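Local coordinates for protein Mono(ADP-ribosyl)transferase SpvB (PDB 2GWL) that transfers ADP-ribose from NAD+ to an arginine of a target protein, probably actin, whose assembly into filaments is thereby blocked, at residues V17-L22 with D105-S110; K94-I99 with T154-E159; R134-V139 with E147-P152. One frame throughout, in Å; residues are numbered along the deposited sequence.

Contact 1. Residues V17-L22 with D105-S110; sequences VINKYL and DKAFMS. With NAI (1,4-dihydronicotinamide adenine dinucleotide), chain B.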
loop_
_atom_site.group_PDB
_atom_site.type_symbol
_atom_site.label_atom_id
_atom_site.label_comp_id
_atom_site.label_asym_id
_atom_site.label_seq_id
_atom_site.Cartn_x
_atom_site.Cartn_y
_atom_site.Cartn_z
ATOM N N VAL A 17 -3.131 -12.088 -0.045
ATOM C CA VAL A 17 -4.157 -12.536 0.875
ATOM C C VAL A 17 -4.385 -11.492 1.961
ATOM O O VAL A 17 -5.500 -11.186 2.336
ATOM C CB VAL A 17 -3.720 -13.854 1.544
ATOM C CG1 VAL A 17 -4.717 -14.232 2.615
ATOM C CG2 VAL A 17 -3.611 -14.945 0.483
ATOM N N ILE A 18 -3.296 -10.936 2.421
ATOM C CA ILE A 18 -3.312 -10.105 3.625
ATOM C C ILE A 18 -4.016 -8.743 3.398
ATOM O O ILE A 18 -4.714 -8.270 4.260
ATOM C CB ILE A 18 -1.892 -9.864 4.142
ATOM C CG1 ILE A 18 -1.398 -11.047 5.010
ATOM C CG2 ILE A 18 -1.843 -8.572 4.954
ATOM C CD1 ILE A 18 -2.314 -11.258 6.234
ATOM N N ASN A 19 -3.819 -8.104 2.262
ATOM C CA ASN A 19 -4.434 -6.786 2.042
ATOM C C ASN A 19 -5.948 -6.845 1.903
ATOM O O ASN A 19 -6.656 -6.017 2.487
ATOM C CB ASN A 19 -3.755 -6.037 0.875
ATOM C CG ASN A 19 -2.281 -5.717 1.203
ATOM O OD1 ASN A 19 -1.929 -5.547 2.338
ATOM N ND2 ASN A 19 -1.492 -5.544 0.194
ATOM N N LYS A 20 -6.453 -7.826 1.170
ATOM C CA LYS A 20 -7.890 -8.060 1.100
ATOM C C LYS A 20 -8.465 -8.434 2.474
ATOM O O LYS A 20 -9.531 -7.981 2.841
ATOM C CB LYS A 20 -8.191 -9.169 0.103
ATOM C CG LYS A 20 -7.837 -8.819 -1.337
ATOM C CD LYS A 20 -8.287 -9.875 -2.281
ATOM C CE LYS A 20 -7.581 -9.700 -3.642
ATOM N NZ LYS A 20 -6.062 -9.959 -3.501
ATOM N N TYR A 21 -7.777 -9.318 3.193
ATOM C CA TYR A 21 -8.194 -9.731 4.552
ATOM C C TYR A 21 -8.324 -8.486 5.453
ATOM O O TYR A 21 -9.334 -8.244 6.069
ATOM C CB TYR A 21 -7.134 -10.677 5.159
ATOM C CG TYR A 21 -7.423 -11.134 6.595
ATOM C CD1 TYR A 21 -8.399 -12.072 6.868
ATOM C CD2 TYR A 21 -6.756 -10.580 7.669
ATOM C CE1 TYR A 21 -8.670 -12.479 8.152
ATOM C CE2 TYR A 21 -7.000 -10.997 8.965
ATOM C CZ TYR A 21 -7.952 -11.952 9.197
ATOM O OH TYR A 21 -8.199 -12.343 10.491
ATOM N N LEU A 22 -7.271 -7.700 5.546
ATOM C CA LEU A 22 -7.330 -6.428 6.321
ATOM C C LEU A 22 -8.318 -5.357 5.845
ATOM O O LEU A 22 -8.785 -4.563 6.670
ATOM C CB LEU A 22 -5.962 -5.789 6.370
ATOM C CG LEU A 22 -4.917 -6.508 7.171
ATOM C CD1 LEU A 22 -3.566 -5.973 6.814
ATOM C CD2 LEU A 22 -5.138 -6.299 8.635
ATOM N N ASP A 105 -6.128 3.817 5.673
ATOM C CA ASP A 105 -5.926 2.670 4.834
ATOM C C ASP A 105 -5.650 1.453 5.713
ATOM O O ASP A 105 -4.650 1.435 6.435
ATOM C CB ASP A 105 -4.795 2.851 3.899
ATOM C CG ASP A 105 -4.763 1.736 2.824
ATOM O OD1 ASP A 105 -5.118 0.482 3.071
ATOM O OD2 ASP A 105 -4.499 2.086 1.707
ATOM N N LYS A 106 -6.497 0.458 5.605
ATOM C CA LYS A 106 -6.428 -0.666 6.498
ATOM C C LYS A 106 -5.368 -1.696 6.136
ATOM O O LYS A 106 -4.995 -2.502 6.998
ATOM C CB LYS A 106 -7.797 -1.298 6.573
ATOM C CG LYS A 106 -8.887 -0.358 7.059
ATOM C CD LYS A 106 -10.214 -1.091 7.075
ATOM C CE LYS A 106 -11.347 -0.395 7.918
ATOM N NZ LYS A 106 -12.294 -1.510 8.389
ATOM N N ALA A 107 -4.933 -1.728 4.870
ATOM C CA ALA A 107 -3.973 -2.740 4.429
ATOM C C ALA A 107 -2.597 -2.191 4.660
ATOM O O ALA A 107 -2.471 -1.049 5.074
ATOM C CB ALA A 107 -4.215 -3.016 2.974
ATOM N N PHE A 108 -1.583 -2.952 4.303
ATOM C CA PHE A 108 -0.256 -2.401 4.171
ATOM C C PHE A 108 -0.335 -1.521 2.896
ATOM O O PHE A 108 -1.011 -1.894 1.931
ATOM C CB PHE A 108 0.755 -3.508 3.976
ATOM C CG PHE A 108 1.072 -4.313 5.248
ATOM C CD1 PHE A 108 2.229 -4.044 5.946
ATOM C CD2 PHE A 108 0.280 -5.355 5.627
ATOM C CE1 PHE A 108 2.560 -4.772 7.084
ATOM C CE2 PHE A 108 0.601 -6.096 6.795
ATOM C CZ PHE A 108 1.746 -5.794 7.480
ATOM N N MET A 109 0.343 -0.378 2.909
ATOM C CA MET A 109 0.308 0.565 1.762
ATOM C C MET A 109 1.645 0.637 1.055
ATOM O O MET A 109 2.682 1.037 1.617
ATOM C CB MET A 109 -0.178 1.930 2.235
ATOM C CG MET A 109 -0.394 2.973 1.055
ATOM S SD MET A 109 -0.866 4.507 1.740
ATOM C CE MET A 109 0.685 5.240 2.362
ATOM N N SER A 110 1.629 0.163 -0.197
ATOM C CA SER A 110 2.782 0.150 -1.064
ATOM C C SER A 110 2.930 1.491 -1.859
ATOM O O SER A 110 1.977 1.945 -2.504
ATOM C CB SER A 110 2.657 -1.026 -2.013
ATOM O OG SER A 110 3.826 -1.137 -2.754
HETATM P PA NAI B . -2.816 -2.969 -3.350
HETATM O O1A NAI B . -2.127 -2.134 -2.347
HETATM O O2A NAI B . -3.400 -4.209 -2.771
HETATM O O5B NAI B . -3.770 -2.042 -4.276
HETATM C C5B NAI B . -5.118 -2.328 -4.271
HETATM C C4B NAI B . -5.837 -1.972 -5.554
HETATM O O4B NAI B . -7.057 -2.432 -5.047
HETATM C C3B NAI B . -6.045 -0.502 -5.997
HETATM O O3B NAI B . -5.494 -0.146 -7.273
HETATM C C2B NAI B . -7.567 -0.356 -5.990
HETATM O O2B NAI B . -8.109 -0.509 -7.296
HETATM C C1B NAI B . -8.100 -1.512 -5.135
HETATM N N9A NAI B . -8.556 -1.116 -3.797
HETATM C C8A NAI B . -9.639 -1.691 -3.181
HETATM N N7A NAI B . -9.849 -1.082 -1.997
HETATM C C5A NAI B . -8.879 -0.143 -1.873
HETATM C C6A NAI B . -8.654 0.725 -0.851
HETATM N N6A NAI B . -9.588 0.756 0.115
HETATM N N1A NAI B . -7.595 1.588 -0.952
HETATM C C2A NAI B . -6.770 1.611 -2.057
HETATM N N3A NAI B . -7.001 0.734 -3.085
HETATM C C4A NAI B . -8.057 -0.127 -2.993
HETATM O O3 NAI B . -1.735 -3.380 -4.479
HETATM P PN NAI B . -0.506 -2.467 -4.975
HETATM O O1N NAI B . -0.073 -1.387 -4.029
HETATM O O2N NAI B . -0.894 -2.111 -6.355
HETATM O O5D NAI B . 0.756 -3.463 -5.015
HETATM C C5D NAI B . 0.882 -4.415 -6.050
HETATM C C4D NAI B . 2.368 -4.545 -6.386
HETATM O O4D NAI B . 2.895 -3.288 -6.777
HETATM C C3D NAI B . 3.175 -5.019 -5.181
HETATM O O3D NAI B . 3.971 -6.111 -5.588
HETATM C C2D NAI B . 4.032 -3.830 -4.826
HETATM O O2D NAI B . 5.278 -4.356 -4.475
HETATM C C1D NAI B . 4.098 -3.005 -6.120
HETATM N N1N NAI B . 4.166 -1.536 -5.931
HETATM C C2N NAI B . 2.993 -0.820 -5.948
HETATM C C3N NAI B . 3.014 0.557 -5.752
HETATM C C7N NAI B . 1.825 1.400 -6.220
HETATM O O7N NAI B . 2.113 2.671 -6.704
HETATM N N7N NAI B . 0.543 0.975 -6.222
HETATM C C4N NAI B . 4.262 1.170 -5.538
HETATM C C5N NAI B . 5.444 0.432 -5.514
HETATM C C6N NAI B . 5.393 -0.930 -5.728
#

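Contact 2. Residues K94-I99 with T154-E159; sequences KEYTTI and TKLKIE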
loop_
_atom_site.group_PDB
_atom_site.type_symbol
_atom_site.label_atom_id
_atom_site.label_comp_id
_atom_site.label_asym_id
_atom_site.label_seq_id
_atom_site.Cartn_x
_atom_site.Cartn_y
_atom_site.Cartn_z
ATOM N N LYS A 94 -15.142 8.252 -3.985
ATOM C CA LYS A 94 -15.789 9.380 -3.293
ATOM C C LYS A 94 -14.957 9.793 -2.087
ATOM O O LYS A 94 -14.747 10.992 -1.879
ATOM C CB LYS A 94 -17.210 9.040 -2.878
ATOM C CG LYS A 94 -17.997 10.250 -2.432
ATOM C CD LYS A 94 -19.220 9.907 -1.583
ATOM C CE LYS A 94 -19.829 11.157 -0.943
ATOM N NZ LYS A 94 -19.751 12.369 -1.848
ATOM N N GLU A 95 -14.469 8.815 -1.304
ATOM C CA GLU A 95 -13.692 9.120 -0.125
ATOM C C GLU A 95 -12.406 9.847 -0.511
ATOM O O GLU A 95 -12.068 10.863 0.077
ATOM C CB GLU A 95 -13.357 7.824 0.663
ATOM C CG GLU A 95 -14.562 7.183 1.375
ATOM C CD GLU A 95 -15.246 8.155 2.314
ATOM O OE1 GLU A 95 -14.674 8.377 3.409
ATOM O OE2 GLU A 95 -16.311 8.738 1.924
ATOM N N TYR A 96 -11.702 9.337 -1.514
ATOM C CA TYR A 96 -10.426 9.915 -1.938
ATOM C C TYR A 96 -10.564 11.222 -2.685
ATOM O O TYR A 96 -9.583 11.870 -2.935
ATOM C CB TYR A 96 -9.695 8.968 -2.903
ATOM C CG TYR A 96 -8.774 7.992 -2.182
ATOM C CD1 TYR A 96 -9.277 6.884 -1.510
ATOM C CD2 TYR A 96 -7.408 8.210 -2.176
ATOM C CE1 TYR A 96 -8.387 5.991 -0.871
ATOM C CE2 TYR A 96 -6.539 7.342 -1.585
ATOM C CZ TYR A 96 -7.029 6.245 -0.912
ATOM O OH TYR A 96 -6.086 5.414 -0.292
ATOM N N THR A 97 -11.758 11.541 -3.143
ATOM C CA THR A 97 -11.922 12.798 -3.898
ATOM C C THR A 97 -12.758 13.832 -3.125
ATOM O O THR A 97 -13.222 14.797 -3.706
ATOM C CB THR A 97 -12.482 12.550 -5.289
ATOM O OG1 THR A 97 -13.728 11.846 -5.228
ATOM C CG2 THR A 97 -11.501 11.770 -6.140
ATOM N N THR A 98 -12.919 13.632 -1.832
ATOM C CA THR A 98 -13.494 14.602 -0.950
ATOM C C THR A 98 -12.412 15.443 -0.294
ATOM O O THR A 98 -11.697 15.002 0.598
ATOM C CB THR A 98 -14.313 13.888 0.105
ATOM O OG1 THR A 98 -15.366 13.163 -0.550
ATOM C CG2 THR A 98 -14.860 14.870 1.107
ATOM N N ILE A 99 -12.306 16.698 -0.711
ATOM C CA ILE A 99 -11.244 17.549 -0.231
ATOM C C ILE A 99 -11.405 17.656 1.305
ATOM O O ILE A 99 -12.545 17.673 1.849
ATOM C CB ILE A 99 -11.290 18.935 -0.985
ATOM C CG1 ILE A 99 -10.033 19.800 -0.701
ATOM C CG2 ILE A 99 -12.553 19.704 -0.553
ATOM C CD1 ILE A 99 -9.756 20.870 -1.842
ATOM N N THR A 154 -2.535 3.400 7.998
ATOM C CA THR A 154 -2.000 4.718 7.654
ATOM C C THR A 154 -3.159 5.698 7.471
ATOM O O THR A 154 -4.150 5.349 6.834
ATOM C CB THR A 154 -1.198 4.668 6.389
ATOM O OG1 THR A 154 -0.167 3.682 6.502
ATOM C CG2 THR A 154 -0.578 6.021 6.104
ATOM N N LYS A 155 -3.036 6.883 8.081
ATOM C CA LYS A 155 -4.068 7.875 8.043
ATOM C C LYS A 155 -3.611 8.955 7.062
ATOM O O LYS A 155 -2.502 9.460 7.179
ATOM C CB LYS A 155 -4.287 8.511 9.384
ATOM C CG LYS A 155 -4.788 7.546 10.430
ATOM C CD LYS A 155 -4.903 8.158 11.829
ATOM C CE LYS A 155 -6.334 8.612 12.189
ATOM N NZ LYS A 155 -6.418 9.170 13.599
ATOM N N LEU A 156 -4.471 9.271 6.109
ATOM C CA LEU A 156 -4.099 10.140 4.950
ATOM C C LEU A 156 -5.082 11.296 4.905
ATOM O O LEU A 156 -6.307 11.104 5.039
ATOM C CB LEU A 156 -4.168 9.374 3.672
ATOM C CG LEU A 156 -3.319 8.091 3.634
ATOM C CD1 LEU A 156 -3.872 7.103 2.642
ATOM C CD2 LEU A 156 -1.927 8.505 3.271
ATOM N N LYS A 157 -4.548 12.493 4.802
ATOM C CA LYS A 157 -5.426 13.688 4.599
ATOM C C LYS A 157 -5.485 14.035 3.110
ATOM O O LYS A 157 -4.453 14.076 2.468
ATOM C CB LYS A 157 -4.930 14.904 5.347
ATOM C CG LYS A 157 -5.918 16.051 5.169
ATOM C CD LYS A 157 -5.594 17.220 5.997
ATOM C CE LYS A 157 -4.902 18.336 5.249
ATOM N NZ LYS A 157 -4.757 19.584 6.099
ATOM N N ILE A 158 -6.689 14.267 2.576
ATOM C CA ILE A 158 -6.827 14.643 1.168
ATOM C C ILE A 158 -6.694 16.166 1.099
ATOM O O ILE A 158 -7.508 16.928 1.664
ATOM C CB ILE A 158 -8.195 14.263 0.552
ATOM C CG1 ILE A 158 -8.550 12.784 0.700
ATOM C CG2 ILE A 158 -8.267 14.719 -0.920
ATOM C CD1 ILE A 158 -7.521 11.866 0.208
ATOM N N GLU A 159 -5.610 16.626 0.504
ATOM C CA GLU A 159 -5.298 18.071 0.501
ATOM C C GLU A 159 -5.841 18.784 -0.739
ATOM O O GLU A 159 -6.484 19.836 -0.633
ATOM C CB GLU A 159 -3.801 18.273 0.618
ATOM C CG GLU A 159 -3.345 17.815 1.949
ATOM C CD GLU A 159 -1.988 18.274 2.330
ATOM O OE1 GLU A 159 -1.825 18.612 3.523
ATOM O OE2 GLU A 159 -1.075 18.195 1.471
#

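Contact 3. Residues R134-V139 with E147-P152; sequences RILGDV and EMLFPP. With NAI (1,4-dihydronicotinamide adenine dinucleotide), chain B.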
loop_
_atom_site.group_PDB
_atom_site.type_symbol
_atom_site.label_atom_id
_atom_site.label_comp_id
_atom_site.label_asym_id
_atom_site.label_seq_id
_atom_site.Cartn_x
_atom_site.Cartn_y
_atom_site.Cartn_z
ATOM N N ARG A 134 8.720 2.513 5.312
ATOM C CA ARG A 134 10.091 2.033 5.266
ATOM C C ARG A 134 10.439 1.515 3.913
ATOM O O ARG A 134 9.697 0.761 3.320
ATOM C CB ARG A 134 10.395 0.896 6.307
ATOM C CG ARG A 134 10.209 1.246 7.731
ATOM C CD ARG A 134 11.319 2.143 8.241
ATOM N NE ARG A 134 11.098 2.409 9.652
ATOM C CZ ARG A 134 10.387 3.421 10.156
ATOM N NH1 ARG A 134 9.821 4.326 9.376
ATOM N NH2 ARG A 134 10.258 3.544 11.473
ATOM N N ILE A 135 11.603 1.919 3.426
ATOM C CA ILE A 135 12.163 1.400 2.181
ATOM C C ILE A 135 12.506 -0.082 2.308
ATOM O O ILE A 135 13.242 -0.477 3.220
ATOM C CB ILE A 135 13.452 2.186 1.786
ATOM C CG1 ILE A 135 13.120 3.662 1.435
ATOM C CG2 ILE A 135 14.173 1.509 0.616
ATOM C CD1 ILE A 135 12.299 3.841 0.200
ATOM N N LEU A 136 12.026 -0.921 1.398
ATOM C CA LEU A 136 12.256 -2.382 1.557
ATOM C C LEU A 136 13.621 -2.819 1.167
ATOM O O LEU A 136 14.191 -3.706 1.796
ATOM C CB LEU A 136 11.264 -3.212 0.746
ATOM C CG LEU A 136 9.811 -3.058 1.168
ATOM C CD1 LEU A 136 8.938 -3.928 0.322
ATOM C CD2 LEU A 136 9.623 -3.436 2.667
ATOM N N GLY A 137 14.162 -2.242 0.108
ATOM C CA GLY A 137 15.491 -2.619 -0.354
ATOM C C GLY A 137 15.530 -4.112 -0.674
ATOM O O GLY A 137 14.612 -4.641 -1.326
ATOM N N ASP A 138 16.588 -4.770 -0.233
ATOM C CA ASP A 138 16.774 -6.192 -0.517
ATOM C C ASP A 138 15.835 -7.139 0.258
ATOM O O ASP A 138 15.812 -8.324 -0.014
ATOM C CB ASP A 138 18.236 -6.602 -0.316
ATOM C CG ASP A 138 19.098 -6.267 -1.525
ATOM O OD1 ASP A 138 18.706 -5.362 -2.317
ATOM O OD2 ASP A 138 20.165 -6.899 -1.684
ATOM N N VAL A 139 15.046 -6.621 1.187
ATOM C CA VAL A 139 13.952 -7.410 1.744
ATOM C C VAL A 139 12.854 -7.641 0.681
ATOM O O VAL A 139 12.106 -8.614 0.772
ATOM C CB VAL A 139 13.348 -6.730 2.956
ATOM C CG1 VAL A 139 12.105 -7.469 3.390
ATOM C CG2 VAL A 139 14.344 -6.751 4.089
ATOM N N GLU A 147 10.636 0.591 -3.268
ATOM C CA GLU A 147 9.334 0.497 -2.590
ATOM C C GLU A 147 9.441 0.932 -1.134
ATOM O O GLU A 147 10.220 0.396 -0.345
ATOM C CB GLU A 147 8.738 -0.912 -2.681
ATOM C CG GLU A 147 7.416 -1.052 -1.928
ATOM C CD GLU A 147 6.667 -2.336 -2.163
ATOM O OE1 GLU A 147 7.158 -3.208 -2.878
ATOM O OE2 GLU A 147 5.585 -2.470 -1.594
ATOM N N MET A 148 8.643 1.918 -0.781
ATOM C CA MET A 148 8.426 2.277 0.598
ATOM C C MET A 148 7.067 1.677 1.013
ATOM O O MET A 148 6.025 2.025 0.478
ATOM C CB MET A 148 8.422 3.784 0.808
ATOM C CG MET A 148 8.213 4.117 2.261
ATOM S SD MET A 148 8.459 5.774 2.747
ATOM C CE MET A 148 10.204 6.015 2.838
ATOM N N LEU A 149 7.090 0.759 1.973
ATOM C CA LEU A 149 5.877 0.134 2.482
ATOM C C LEU A 149 5.494 0.718 3.834
ATOM O O LEU A 149 6.337 1.003 4.672
ATOM C CB LEU A 149 6.098 -1.387 2.620
ATOM C CG LEU A 149 4.894 -2.340 2.882
ATOM C CD1 LEU A 149 3.865 -2.509 1.698
ATOM C CD2 LEU A 149 5.430 -3.727 3.236
ATOM N N PHE A 150 4.190 0.831 4.053
ATOM C CA PHE A 150 3.637 1.310 5.290
ATOM C C PHE A 150 2.808 0.183 5.910
ATOM O O PHE A 150 2.135 -0.561 5.200
ATOM C CB PHE A 150 2.731 2.534 5.115
ATOM C CG PHE A 150 3.468 3.801 4.619
ATOM C CD1 PHE A 150 3.664 4.884 5.453
ATOM C CD2 PHE A 150 3.993 3.827 3.338
ATOM C CE1 PHE A 150 4.367 6.032 4.995
ATOM C CE2 PHE A 150 4.669 4.990 2.830
ATOM C CZ PHE A 150 4.882 6.050 3.646
ATOM N N PRO A 151 2.794 0.119 7.238
ATOM C CA PRO A 151 1.998 -0.879 7.956
ATOM C C PRO A 151 0.525 -0.549 7.906
ATOM O O PRO A 151 0.120 0.539 7.448
ATOM C CB PRO A 151 2.534 -0.784 9.418
ATOM C CG PRO A 151 2.908 0.583 9.585
ATOM C CD PRO A 151 3.492 1.003 8.181
ATOM N N PRO A 152 -0.315 -1.488 8.333
ATOM C CA PRO A 152 -1.717 -1.178 8.358
ATOM C C PRO A 152 -2.101 0.079 9.120
ATOM O O PRO A 152 -1.491 0.472 10.117
ATOM C CB PRO A 152 -2.326 -2.431 9.000
ATOM C CG PRO A 152 -1.365 -3.508 8.648
ATOM C CD PRO A 152 -0.047 -2.868 8.803
HETATM P PA NAI B . -2.816 -2.969 -3.350
HETATM O O1A NAI B . -2.127 -2.134 -2.347
HETATM O O2A NAI B . -3.400 -4.209 -2.771
HETATM O O5B NAI B . -3.770 -2.042 -4.276
HETATM C C5B NAI B . -5.118 -2.328 -4.271
HETATM C C4B NAI B . -5.837 -1.972 -5.554
HETATM O O4B NAI B . -7.057 -2.432 -5.047
HETATM C C3B NAI B . -6.045 -0.502 -5.997
HETATM O O3B NAI B . -5.494 -0.146 -7.273
HETATM C C2B NAI B . -7.567 -0.356 -5.990
HETATM O O2B NAI B . -8.109 -0.509 -7.296
HETATM C C1B NAI B . -8.100 -1.512 -5.135
HETATM N N9A NAI B . -8.556 -1.116 -3.797
HETATM C C8A NAI B . -9.639 -1.691 -3.181
HETATM N N7A NAI B . -9.849 -1.082 -1.997
HETATM C C5A NAI B . -8.879 -0.143 -1.873
HETATM C C6A NAI B . -8.654 0.725 -0.851
HETATM N N6A NAI B . -9.588 0.756 0.115
HETATM N N1A NAI B . -7.595 1.588 -0.952
HETATM C C2A NAI B . -6.770 1.611 -2.057
HETATM N N3A NAI B . -7.001 0.734 -3.085
HETATM C C4A NAI B . -8.057 -0.127 -2.993
HETATM O O3 NAI B . -1.735 -3.380 -4.479
HETATM P PN NAI B . -0.506 -2.467 -4.975
HETATM O O1N NAI B . -0.073 -1.387 -4.029
HETATM O O2N NAI B . -0.894 -2.111 -6.355
HETATM O O5D NAI B . 0.756 -3.463 -5.015
HETATM C C5D NAI B . 0.882 -4.415 -6.050
HETATM C C4D NAI B . 2.368 -4.545 -6.386
HETATM O O4D NAI B . 2.895 -3.288 -6.777
HETATM C C3D NAI B . 3.175 -5.019 -5.181
HETATM O O3D NAI B . 3.971 -6.111 -5.588
HETATM C C2D NAI B . 4.032 -3.830 -4.826
HETATM O O2D NAI B . 5.278 -4.356 -4.475
HETATM C C1D NAI B . 4.098 -3.005 -6.120
HETATM N N1N NAI B . 4.166 -1.536 -5.931
HETATM C C2N NAI B . 2.993 -0.820 -5.948
HETATM C C3N NAI B . 3.014 0.557 -5.752
HETATM C C7N NAI B . 1.825 1.400 -6.220
HETATM O O7N NAI B . 2.113 2.671 -6.704
HETATM N N7N NAI B . 0.543 0.975 -6.222
HETATM C C4N NAI B . 4.262 1.170 -5.538
HETATM C C5N NAI B . 5.444 0.432 -5.514
HETATM C C6N NAI B . 5.393 -0.930 -5.728
HETATM O O HOH W 1 13.131 -0.676 -2.103
#

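Contact 1. Residues V17-L22 with D105-S110
Asn19 turns CG back beside its own backbone N (chi1 -64°), and Phe108 does the same with its ring (chi1 -74°), so that the amide of the one reaches the main chain and ring edge of the other. Asn19 OD1 accepts from Phe108 N at 3.3 Å, a long bond bent to 143°, with the donor standing above the amide's carbonyl plane. The same oxygen lies close to the plane of the Phe108 ring, at its edge, and touches Ala107 CB at 3.5 Å. Asn19 ND2 is bonded to Tyr10 OH, about two and a half turns earlier in the helix, consistent with the amide being turned so that OD1 faces the loop. Ile18 sends its CG2 branch to the ring edge, 3.9 Å from Phe108 CD2, while Leu22 CD1 comes obliquely to that atom at 4.1 Å. Helix 2-23 is thereby laid against the turn that leads from strand 102-105 into strand 109-111. That strand begins the Ser-Thr-Ser motif of the arginine-specific ADP-ribosyltransferases, Ser110 to Ser112, and Ser110 is probably one of the active-site residues. In the turn, Asp105 OD1 receives Ala107 N at 2.9 Å, an Asx turn. Just before Ala107, Lys106 CB rests on Leu22 O at 3.4 Å, and its extended chain then runs outward. The Phe108 ring also touches Ile63 of helix 49-68 and Pro152. Both segments border the dinucleotide: Ser110 OG is 3.2 Å from N1N of the nicotinamide ring, whereas Asn19 ND2 stays 3.8 Å from phosphate oxygen O2A.

Contact 2. Residues K94-I99 with T154-E159
The mixed five-stranded sheet of the ADP-ribosyltransferase core takes the end of helix 90-96 onto its strand 154-163 here, just before the chain enters the edge strand 102-105. Ile158 carries the contact. With CG1 set beside its own backbone N (chi1 -55°) and CD1 folded back (chi2 -53°), its branches gather round the last carbonyl of the helix: CG2 of Ile158 is 3.7 Å from Tyr96 O, and its CD1 is 3.8 Å from the same oxygen. Tyr96 O is buried by this apolar cover and finds no hydrogen-bonding partner in the model. Thr98 O reaches over the root of the same side chain, 3.6 Å from Ile158 CB, so two carbonyls of 94-99 pack against one isoleucine. The Tyr96 ring packs among Ile103, Leu123 and Met195 of the sheet's strands and crosses Leu156 obliquely, its OH 4.0 Å from Leu156 CD1. The Tyr96 side chain lies about 4 Å from the bound dinucleotide at the nearest atoms.

The helix finishes with Thr98 OG1 turned back onto Lys94 O at 2.6 Å, a bond shorter than the weak backbone ones around it. After Thr98 the chain runs on to Gly100, whose backbone is bonded to that of Ile158 and so starts the pairing continued by strand 102-105. The Glu159 carboxylate makes a salt bridge with Arg196, while its carbonyl oxygen touches Ile99, whose CG1 lies anti to the backbone N and comes to 3.5 Å from Glu159 O.

Contact 3. Residues R134-V139 with E147-P152
Arg134 and Leu149 form an antiparallel hydrogen-bonded pair, N to O at 2.9 Å both ways, and the next pair, Ile135 with Met148, is non-hydrogen-bonded. The ladder gains a third rung where Leu136 N donates to Glu147 O at 2.8 Å, lying almost straight out along the carbonyl bond (178°). A water accepting from both Gly137 N and Glu147 N spans the strands as they part. On one face Ile135 CD1 sits 3.9 Å from Met148 CB, the two side chains crossing at about a right angle, and the Met148 methyl curls back to Ile135. Leu136 lies alongside Glu147, pointing the same way, with CD1 3.7 Å from the carboxylate carbon CD of Glu147. Glu147 is extended, CG anti to its backbone N (chi1 177°), which carries OE1 to the ribose hydroxyl O2D of the dinucleotide, the donor, at 2.7 Å, while OE2 is hydrogen-bonded to Ser110 OG. This is the probable catalytic glutamate of the Arg-Ser-Glu class of ADP-ribosyltransferases. Strand 109-111 pairs with the other edge of 148-150; Leu149 packs on Leu7 and Tyr10 of helix 2-23, and Leu136 on Leu67 of helix 49-68.

Overall arrangement
From the N terminus, helix 2-23 supplies the first half of contact 1, whose loop of some 80 residues closes at 105-110. Contact 2 opens at 94-99 within that loop and closes at 154-159 beyond it, so the two cross. Contact 3 is an antiparallel pair with a local connection, lying wholly between the two segments of contact 2, and follows contact 1 in series. Strand 148-150 is the middle strand of the small sheet, joining 134-135 to 109-111, so contacts 1 and 3 reach the same sheet, and both touch the dinucleotide. A probable backbone hydrogen bond from Asp105 N to Thr154 O ties contact 1 to the large sheet of contact 2, at centres about 17 Å apart, while contacts 2 and 3 adjoin in sequence.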